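Local coordinates for protein amidase, hydantoinase/carbamoylase family (Burkholderia ambifaria, PDB 5TP4) that probably hydrolyses N-carbamoyl-L-amino acids to the free amino acids, as a dizinc amidase of the peptidase M20 family, at residues A18-S23 / G104-L109; A25-I30 / A55-D60; V115-D120 / V407-V412. All blocks are in the same frame, centred on the assembly; numbering follows the deposited sequence.

In the fold
Near the N terminus, helix 17-28 supplies one side of two contacts. Contact 2 closes first along the chain, where 25-30 meets 55-60 on helix 45-60 and completes a short loop. Contact 1 closes a longer loop from 18-23 to 104-109, and the loop of contact 2 lies wholly within it. Contact 3 follows in series. It starts further along helix 105-121, at 115-120, and reaches across most of the chain to 407-412 on helix 398-416. Contacts 1 and 2 touch through Leu109, Met27 and Trp57. A salt bridge from Arg19 to Asp120 joins contacts 1 and 3. Together they tie four helices of the zinc-binding domain.

Contact 1 of 3, residues A18-S23 / G104-L109; sequences ARLWRS and GVYGVL. With EDO (1,2-ethanediol), chain V.
The start of helix 105-121, just after the predicted zinc ligand Asp103, packs here against the N-terminal helix 17-28. The two helix segments run at 131° to each other, with axes 10.5 Å apart at closest approach. Leu20 touches the second helix with both branches. Its CD1 lies 3.4 Å from Leu109 O and rests on Leu109 CB. Its CD2 approaches Tyr106 CE1 at the ring edge, near the ring plane, at 4.4 Å. Leu109 answers with CD1, which sits 3.5 Å from Ser23 O and close to Ser23 OG. Ser23 OG lies between its backbone N and carbonyl carbon (chi1 72°). From there it donates a 2.7 Å bond to Leu20 O, 19° out of the carbonyl plane. Tyr106 OH bonds to Val401 O and Thr405 OG1 of helix 398-416. The Tyr106 side chain is about 5 Å from that of the zinc ligand His198. A 1,2-ethanediol, probably a crystallisation additive, donates from O2 to Trp21 O. This O2 sits over one face of the Trp21 ring, 3.3 Å above its plane. No direct hydrogen bond crosses the segments. Apolar contact joins them, and one water donates to Ser23 OG and Leu109 O, polar atoms of two buried residues.

Contact 2 of 3, residues A25-I30 / A55-D60; sequences ADMARI and AQWCRD
Trp57 reaches from helix 45-60 to the C-terminal part of the helix that carries Asp26 and Met27, and makes every contact between the two segments. The backbones stay well apart, with 10.9 Å between Met27 CA and Trp57 CA, so the indole does the bridging. Its CG is anti to the carbonyl carbon, and the six-membered ring leads toward Asp26 and Met27.

The inner side is the packed one. Met27 is buried and its chain bends at chi2 and chi3 (61° and 75°). The bends bring CE to 4.1 Å from Trp57 CZ3. The two side chains cross at a slant. Leu109 of helix 105-121 touches both of them, Leu112 adds to the packing on the indole, and Leu53 and Phe54 of helix 45-60 add to that on Met27.

This is a three-helix junction in the zinc-binding domain of the M20 fold. Helices 17-28, 45-60 and 105-121 meet there. The Met27 side chain is about 13 Å from a bound zinc ion. Arg116 of helix 105-121 makes a cation-pi interaction with Trp57.

The outer side is looser. Asp26 is exposed and meets the indole through its methylene alone: CB lies in the ring plane at the edge, 3.9 Å from Trp57 CH2. No hydrogen bond crosses the segments. On the same helix as Trp57, the exposed Gln56 NE2 donates to Asp60 OD2 at 3.2 Å, nearly straight at 171°. It comes in on the syn side of Asp60 OD2 but tilted out of the carboxylate plane.

Contact 3 of 3, residues V115-D120 / V407-V412; sequences VRTLND and VLLNAV
Thr117 and Leu118 of helix 105-121 meet one residue, Leu409 of helix 398-416. Before them in the sequence, Val115 points away from the other helix, toward Ile131 of strand 129-133.

Thr117 comes next and points at Leu409. Its CG2 is anti to the backbone N, which carries the methyl across to Leu409 CD2 at 3.9 Å. The hydroxyl is placed elsewhere. OG1 is hydrogen-bonded to Glu113 OE2, one turn earlier on its own helix. Thr117 thus gives its methyl to the apolar contact and keeps its polar branch within its own helix.

Both helices belong to the zinc-binding domain of the M20 fold, one from early in the chain and one from near its C-terminal end. Strand 129-133 is touched from both, through Leu118 and Val412, which each pack on Leu129. The contact lies away from the metal site.

Leu118 uses the other branch of Leu409. Its CD2 sits 3.9 Å from Leu409 CD1, and the two side chains run past each other in opposite directions. Leu409 CG is anti to the backbone N (chi1 164°), and its two methyls divide between the two partners. The CA atoms of Thr117 and Leu409 are 8.7 Å apart.

Further along, Asn119 bonds to Ala61 O and Arg77 NH2, and the exposed Asp120 forms a salt bridge from OD2 to Arg19 NH1 of helix 17-28.

Contact 1 of 3, residues A18-S23 / G104-L109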
loop_
_atom_site.group_PDB
_atom_site.type_symbol
_atom_site.label_atom_id
_atom_site.label_comp_id
_atom_site.label_asym_id
_atom_site.label_seq_id
_atom_site.Cartn_x
_atom_site.Cartn_y
_atom_site.Cartn_z
ATOM N N ALA B 18 32.810 4.446 -33.694
ATOM C CA ALA B 18 32.947 5.806 -33.175
ATOM C C ALA B 18 31.933 6.753 -33.812
ATOM O O ALA B 18 31.411 7.665 -33.147
ATOM C CB ALA B 18 34.375 6.299 -33.415
ATOM N N ARG B 19 31.669 6.579 -35.114
ATOM C CA ARG B 19 30.708 7.425 -35.801
ATOM C C ARG B 19 29.315 7.216 -35.230
ATOM O O ARG B 19 28.581 8.179 -34.992
ATOM C CB ARG B 19 30.736 7.136 -37.313
ATOM C CG ARG B 19 29.797 8.049 -38.150
ATOM C CD ARG B 19 30.071 7.836 -39.636
ATOM N NE ARG B 19 29.857 6.430 -40.023
ATOM C CZ ARG B 19 30.307 5.893 -41.157
ATOM N NH1 ARG B 19 30.988 6.653 -42.021
ATOM N NH2 ARG B 19 30.072 4.606 -41.436
ATOM N N LEU B 20 28.958 5.965 -34.951
ATOM C CA LEU B 20 27.655 5.680 -34.350
ATOM C C LEU B 20 27.570 6.266 -32.936
ATOM O O LEU B 20 26.546 6.854 -32.562
ATOM C CB LEU B 20 27.411 4.162 -34.349
ATOM C CG LEU B 20 26.189 3.628 -33.579
ATOM C CD1 LEU B 20 24.883 4.316 -33.959
ATOM C CD2 LEU B 20 26.029 2.143 -33.793
ATOM N N TRP B 21 28.649 6.145 -32.153
ATOM C CA TRP B 21 28.646 6.688 -30.795
ATOM C C TRP B 21 28.462 8.200 -30.815
ATOM O O TRP B 21 27.705 8.747 -30.009
ATOM C CB TRP B 21 29.943 6.290 -30.074
ATOM C CG TRP B 21 30.003 6.711 -28.634
ATOM C CD1 TRP B 21 30.622 7.818 -28.120
ATOM C CD2 TRP B 21 29.429 6.013 -27.517
ATOM N NE1 TRP B 21 30.459 7.851 -26.756
ATOM C CE2 TRP B 21 29.722 6.762 -26.366
ATOM C CE3 TRP B 21 28.659 4.843 -27.394
ATOM C CZ2 TRP B 21 29.321 6.356 -25.088
ATOM C CZ3 TRP B 21 28.247 4.449 -26.125
ATOM C CH2 TRP B 21 28.580 5.206 -24.990
ATOM N N ARG B 22 29.115 8.881 -31.762
ATOM C CA ARG B 22 28.936 10.324 -31.913
ATOM C C ARG B 22 27.508 10.675 -32.312
ATOM O O ARG B 22 26.957 11.678 -31.841
ATOM C CB ARG B 22 29.934 10.859 -32.944
ATOM N N SER B 23 26.880 9.867 -33.175
ATOM C CA SER B 23 25.499 10.184 -33.544
ATOM C C SER B 23 24.573 10.044 -32.343
ATOM O O SER B 23 23.632 10.827 -32.171
ATOM C CB SER B 23 25.022 9.296 -34.705
ATOM O OG SER B 23 24.795 7.954 -34.305
ATOM N N GLY B 104 15.327 3.035 -27.509
ATOM C CA GLY B 104 14.717 3.421 -28.787
ATOM C C GLY B 104 15.668 4.029 -29.783
ATOM O O GLY B 104 15.754 3.581 -30.931
ATOM N N VAL B 105 16.400 5.056 -29.367
ATOM C CA VAL B 105 17.257 5.772 -30.293
ATOM C C VAL B 105 18.381 4.884 -30.797
ATOM O O VAL B 105 18.800 5.017 -31.953
ATOM C CB VAL B 105 17.795 7.048 -29.624
ATOM C CG1 VAL B 105 18.546 6.687 -28.340
ATOM C CG2 VAL B 105 18.677 7.855 -30.600
ATOM N N TYR B 106 18.904 3.979 -29.946
ATOM C CA TYR B 106 19.992 3.108 -30.392
ATOM C C TYR B 106 19.613 2.358 -31.669
ATOM O O TYR B 106 20.392 2.322 -32.623
ATOM C CB TYR B 106 20.375 2.116 -29.289
ATOM C CG TYR B 106 21.255 0.990 -29.804
ATOM C CD1 TYR B 106 22.422 1.258 -30.513
ATOM C CD2 TYR B 106 20.909 -0.336 -29.583
ATOM C CE1 TYR B 106 23.218 0.213 -31.005
ATOM C CE2 TYR B 106 21.697 -1.358 -30.038
ATOM C CZ TYR B 106 22.842 -1.083 -30.758
ATOM O OH TYR B 106 23.609 -2.138 -31.203
ATOM N N GLY B 107 18.409 1.786 -31.728
ATOM C CA GLY B 107 18.055 0.989 -32.897
ATOM C C GLY B 107 17.831 1.807 -34.162
ATOM O O GLY B 107 18.116 1.339 -35.273
ATOM N N VAL B 108 17.319 3.031 -34.016
ATOM C CA VAL B 108 17.166 3.926 -35.157
ATOM C C VAL B 108 18.535 4.332 -35.696
ATOM O O VAL B 108 18.795 4.257 -36.902
ATOM C CB VAL B 108 16.333 5.153 -34.749
ATOM C CG1 VAL B 108 16.269 6.204 -35.884
ATOM C CG2 VAL B 108 14.926 4.711 -34.299
ATOM N N LEU B 109 19.435 4.749 -34.813
ATOM C CA LEU B 109 20.735 5.196 -35.287
ATOM C C LEU B 109 21.644 4.054 -35.664
ATOM O O LEU B 109 22.551 4.250 -36.478
ATOM C CB LEU B 109 21.403 6.090 -34.239
ATOM C CG LEU B 109 20.594 7.369 -33.921
ATOM C CD1 LEU B 109 21.395 8.230 -32.907
ATOM C CD2 LEU B 109 20.242 8.193 -35.178
HETATM C C1 EDO V . 25.051 8.418 -25.725
HETATM O O1 EDO V . 25.448 8.963 -24.459
HETATM C C2 EDO V . 26.240 7.721 -26.387
HETATM O O2 EDO V . 27.121 8.695 -26.957
HETATM O O HOH W 1 24.026 6.582 -36.725
#

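Contact 2 of 3, residues A25-I30 / A55-D60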
loop_
_atom_site.group_PDB
_atom_site.type_symbol
_atom_site.label_atom_id
_atom_site.label_comp_id
_atom_site.label_asym_id
_atom_site.label_seq_id
_atom_site.Cartn_x
_atom_site.Cartn_y
_atom_site.Cartn_z
ATOM N N ALA B 25 25.541 10.542 -29.200
ATOM C CA ALA B 25 25.811 11.691 -28.351
ATOM C C ALA B 25 25.102 12.926 -28.879
ATOM O O ALA B 25 24.539 13.706 -28.103
ATOM C CB ALA B 25 27.315 11.934 -28.267
ATOM N N ASP B 26 25.133 13.126 -30.204
ATOM C CA ASP B 26 24.490 14.288 -30.804
ATOM C C ASP B 26 22.978 14.232 -30.638
ATOM O O ASP B 26 22.355 15.255 -30.319
ATOM C CB ASP B 26 24.850 14.397 -32.292
ATOM C CG ASP B 26 26.285 14.884 -32.522
ATOM O OD1 ASP B 26 26.870 15.544 -31.638
ATOM O OD2 ASP B 26 26.819 14.623 -33.615
ATOM N N MET B 27 22.373 13.050 -30.827
ATOM C CA MET B 27 20.920 12.958 -30.699
ATOM C C MET B 27 20.502 13.140 -29.245
ATOM O O MET B 27 19.478 13.773 -28.961
ATOM C CB MET B 27 20.414 11.626 -31.257
ATOM C CG MET B 27 18.894 11.464 -31.245
ATOM S SD MET B 27 18.004 12.694 -32.239
ATOM C CE MET B 27 18.326 12.077 -33.914
ATOM N N ALA B 28 21.316 12.655 -28.305
ATOM C CA ALA B 28 20.977 12.831 -26.901
ATOM C C ALA B 28 20.995 14.289 -26.457
ATOM O O ALA B 28 20.448 14.603 -25.392
ATOM C CB ALA B 28 21.916 11.996 -26.039
ATOM N N ARG B 29 21.607 15.198 -27.233
ATOM C CA ARG B 29 21.508 16.616 -26.897
ATOM C C ARG B 29 20.097 17.144 -27.062
ATOM O O ARG B 29 19.740 18.141 -26.426
ATOM C CB ARG B 29 22.412 17.472 -27.787
ATOM C CG ARG B 29 23.871 17.099 -27.857
ATOM C CD ARG B 29 24.546 17.164 -26.555
ATOM N NE ARG B 29 25.989 17.137 -26.777
ATOM C CZ ARG B 29 26.884 17.308 -25.812
ATOM N NH1 ARG B 29 26.471 17.516 -24.564
ATOM N NH2 ARG B 29 28.184 17.274 -26.098
ATOM N N ILE B 30 19.319 16.538 -27.956
ATOM C CA ILE B 30 18.023 17.078 -28.374
ATOM C C ILE B 30 17.018 16.658 -27.310
ATOM O O ILE B 30 16.679 15.482 -27.210
ATOM C CB ILE B 30 17.613 16.558 -29.761
ATOM C CG1 ILE B 30 18.745 16.784 -30.772
ATOM C CG2 ILE B 30 16.303 17.239 -30.250
ATOM C CD1 ILE B 30 19.143 18.232 -30.907
ATOM N N ALA B 55 16.261 12.784 -39.956
ATOM C CA ALA B 55 15.925 12.809 -41.381
ATOM C C ALA B 55 17.040 13.458 -42.166
ATOM O O ALA B 55 17.401 13.005 -43.257
ATOM C CB ALA B 55 14.609 13.572 -41.639
ATOM N N GLN B 56 17.612 14.519 -41.610
ATOM C CA GLN B 56 18.698 15.209 -42.289
ATOM C C GLN B 56 19.883 14.276 -42.495
ATOM O O GLN B 56 20.454 14.200 -43.591
ATOM C CB GLN B 56 19.112 16.433 -41.474
ATOM C CG GLN B 56 20.362 17.083 -42.022
ATOM C CD GLN B 56 20.097 17.792 -43.333
ATOM O OE1 GLN B 56 19.141 18.570 -43.452
ATOM N NE2 GLN B 56 20.938 17.525 -44.330
ATOM N N TRP B 57 20.272 13.557 -41.440
ATOM C CA TRP B 57 21.350 12.583 -41.556
ATOM C C TRP B 57 21.045 11.549 -42.632
ATOM O O TRP B 57 21.927 11.181 -43.419
ATOM C CB TRP B 57 21.555 11.882 -40.217
ATOM C CG TRP B 57 22.186 12.766 -39.197
ATOM C CD1 TRP B 57 22.842 13.912 -39.419
ATOM C CD2 TRP B 57 22.242 12.515 -37.786
ATOM N NE1 TRP B 57 23.316 14.434 -38.215
ATOM C CE2 TRP B 57 22.949 13.584 -37.201
ATOM C CE3 TRP B 57 21.741 11.500 -36.962
ATOM C CZ2 TRP B 57 23.181 13.657 -35.825
ATOM C CZ3 TRP B 57 21.978 11.569 -35.598
ATOM C CH2 TRP B 57 22.688 12.653 -35.047
ATOM N N CYS B 58 19.800 11.072 -42.680
ATOM C CA CYS B 58 19.441 10.068 -43.680
ATOM C C CYS B 58 19.580 10.611 -45.087
ATOM O O CYS B 58 20.103 9.925 -45.977
ATOM C CB CYS B 58 18.013 9.582 -43.462
ATOM S SG CYS B 58 17.842 8.544 -42.000
ATOM N N ARG B 59 19.104 11.843 -45.315
ATOM C CA ARG B 59 19.227 12.436 -46.638
ATOM C C ARG B 59 20.686 12.672 -46.999
ATOM O O ARG B 59 21.070 12.498 -48.160
ATOM C CB ARG B 59 18.430 13.737 -46.707
ATOM C CG ARG B 59 16.927 13.526 -46.555
ATOM C CD ARG B 59 16.176 14.830 -46.919
ATOM N NE ARG B 59 14.815 14.813 -46.379
ATOM C CZ ARG B 59 14.488 15.346 -45.204
ATOM N NH1 ARG B 59 15.420 15.962 -44.490
ATOM N NH2 ARG B 59 13.241 15.279 -44.762
ATOM N N ASP B 60 21.510 13.053 -46.018
ATOM C CA ASP B 60 22.944 13.199 -46.259
ATOM C C ASP B 60 23.594 11.866 -46.599
ATOM O O ASP B 60 24.644 11.852 -47.243
ATOM C CB ASP B 60 23.655 13.796 -45.032
ATOM C CG ASP B 60 23.255 15.250 -44.747
ATOM O OD1 ASP B 60 22.802 15.959 -45.683
ATOM O OD2 ASP B 60 23.407 15.672 -43.574
#

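Contact 3 of 3, residues V115-D120 / V407-V412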
loop_
_atom_site.group_PDB
_atom_site.type_symbol
_atom_site.label_atom_id
_atom_site.label_comp_id
_atom_site.label_asym_id
_atom_site.label_seq_id
_atom_site.Cartn_x
_atom_site.Cartn_y
_atom_site.Cartn_z
ATOM N N VAL B 115 23.430 1.967 -42.953
ATOM C CA VAL B 115 23.422 2.580 -44.275
ATOM C C VAL B 115 24.738 3.307 -44.545
ATOM O O VAL B 115 25.306 3.190 -45.637
ATOM C CB VAL B 115 22.216 3.508 -44.414
ATOM C CG1 VAL B 115 22.341 4.391 -45.701
ATOM C CG2 VAL B 115 20.930 2.648 -44.473
ATOM N N ARG B 116 25.253 4.048 -43.563
ATOM C CA ARG B 116 26.502 4.776 -43.783
ATOM C C ARG B 116 27.639 3.813 -44.078
ATOM O O ARG B 116 28.504 4.090 -44.920
ATOM C CB ARG B 116 26.856 5.624 -42.563
ATOM C CG ARG B 116 25.929 6.815 -42.362
ATOM C CD ARG B 116 26.217 7.493 -41.004
ATOM N NE ARG B 116 25.625 8.829 -40.954
ATOM C CZ ARG B 116 25.740 9.640 -39.907
ATOM N NH1 ARG B 116 26.383 9.217 -38.816
ATOM N NH2 ARG B 116 25.224 10.869 -39.952
ATOM N N THR B 117 27.628 2.660 -43.412
ATOM C CA THR B 117 28.621 1.626 -43.688
ATOM C C THR B 117 28.450 1.034 -45.089
ATOM O O THR B 117 29.437 0.878 -45.823
ATOM C CB THR B 117 28.553 0.565 -42.578
ATOM O OG1 THR B 117 29.209 1.107 -41.408
ATOM C CG2 THR B 117 29.233 -0.737 -42.996
ATOM N N LEU B 118 27.217 0.746 -45.503
ATOM C CA LEU B 118 27.007 0.260 -46.866
ATOM C C LEU B 118 27.456 1.286 -47.900
ATOM O O LEU B 118 28.028 0.919 -48.929
ATOM C CB LEU B 118 25.536 -0.097 -47.080
ATOM C CG LEU B 118 25.034 -1.242 -46.196
ATOM C CD1 LEU B 118 23.596 -1.536 -46.516
ATOM C CD2 LEU B 118 25.909 -2.533 -46.347
ATOM N N ASN B 119 27.209 2.575 -47.636
ATOM C CA ASN B 119 27.679 3.635 -48.524
ATOM C C ASN B 119 29.198 3.643 -48.608
ATOM O O ASN B 119 29.768 3.723 -49.704
ATOM C CB ASN B 119 27.181 5.005 -48.057
ATOM C CG ASN B 119 25.705 5.199 -48.258
ATOM O OD1 ASN B 119 25.037 4.407 -48.938
ATOM N ND2 ASN B 119 25.166 6.258 -47.643
ATOM N N ASP B 120 29.871 3.557 -47.452
ATOM C CA ASP B 120 31.332 3.556 -47.434
ATOM C C ASP B 120 31.898 2.369 -48.205
ATOM O O ASP B 120 32.936 2.492 -48.867
ATOM C CB ASP B 120 31.845 3.508 -45.993
ATOM C CG ASP B 120 31.575 4.795 -45.233
ATOM O OD1 ASP B 120 31.236 5.800 -45.871
ATOM O OD2 ASP B 120 31.711 4.780 -43.994
ATOM N N VAL B 407 26.336 -7.025 -35.678
ATOM C CA VAL B 407 25.425 -8.158 -35.839
ATOM C C VAL B 407 24.202 -7.738 -36.639
ATOM O O VAL B 407 23.769 -8.446 -37.563
ATOM C CB VAL B 407 25.031 -8.731 -34.465
ATOM C CG1 VAL B 407 23.842 -9.698 -34.612
ATOM C CG2 VAL B 407 26.237 -9.462 -33.845
ATOM N N LEU B 408 23.625 -6.577 -36.309
ATOM C CA LEU B 408 22.475 -6.076 -37.058
ATOM C C LEU B 408 22.813 -5.940 -38.531
ATOM O O LEU B 408 22.053 -6.370 -39.406
ATOM C CB LEU B 408 22.036 -4.725 -36.498
ATOM C CG LEU B 408 20.850 -4.045 -37.227
ATOM C CD1 LEU B 408 19.575 -4.906 -36.988
ATOM C CD2 LEU B 408 20.665 -2.624 -36.722
ATOM N N LEU B 409 23.969 -5.347 -38.817
ATOM C CA LEU B 409 24.377 -5.123 -40.198
ATOM C C LEU B 409 24.432 -6.425 -40.965
ATOM O O LEU B 409 23.989 -6.503 -42.117
ATOM C CB LEU B 409 25.760 -4.461 -40.210
ATOM C CG LEU B 409 26.542 -4.460 -41.520
ATOM C CD1 LEU B 409 25.878 -3.514 -42.553
ATOM C CD2 LEU B 409 27.987 -4.002 -41.229
ATOM N N ASN B 410 25.044 -7.449 -40.369
ATOM C CA ASN B 410 25.288 -8.647 -41.149
ATOM C C ASN B 410 24.053 -9.529 -41.222
ATOM O O ASN B 410 23.880 -10.249 -42.213
ATOM C CB ASN B 410 26.494 -9.402 -40.590
ATOM C CG ASN B 410 27.793 -8.808 -41.076
ATOM O OD1 ASN B 410 28.280 -9.184 -42.136
ATOM N ND2 ASN B 410 28.335 -7.809 -40.334
ATOM N N ALA B 411 23.187 -9.480 -40.217
ATOM C CA ALA B 411 21.904 -10.173 -40.362
ATOM C C ALA B 411 21.042 -9.505 -41.429
ATOM O O ALA B 411 20.423 -10.194 -42.257
ATOM C CB ALA B 411 21.151 -10.216 -39.035
ATOM N N VAL B 412 21.007 -8.161 -41.448
ATOM C CA VAL B 412 20.220 -7.463 -42.462
ATOM C C VAL B 412 20.767 -7.738 -43.856
ATOM O O VAL B 412 19.997 -7.966 -44.800
ATOM C CB VAL B 412 20.162 -5.952 -42.153
ATOM C CG1 VAL B 412 19.722 -5.116 -43.407
ATOM C CG2 VAL B 412 19.256 -5.686 -40.920
#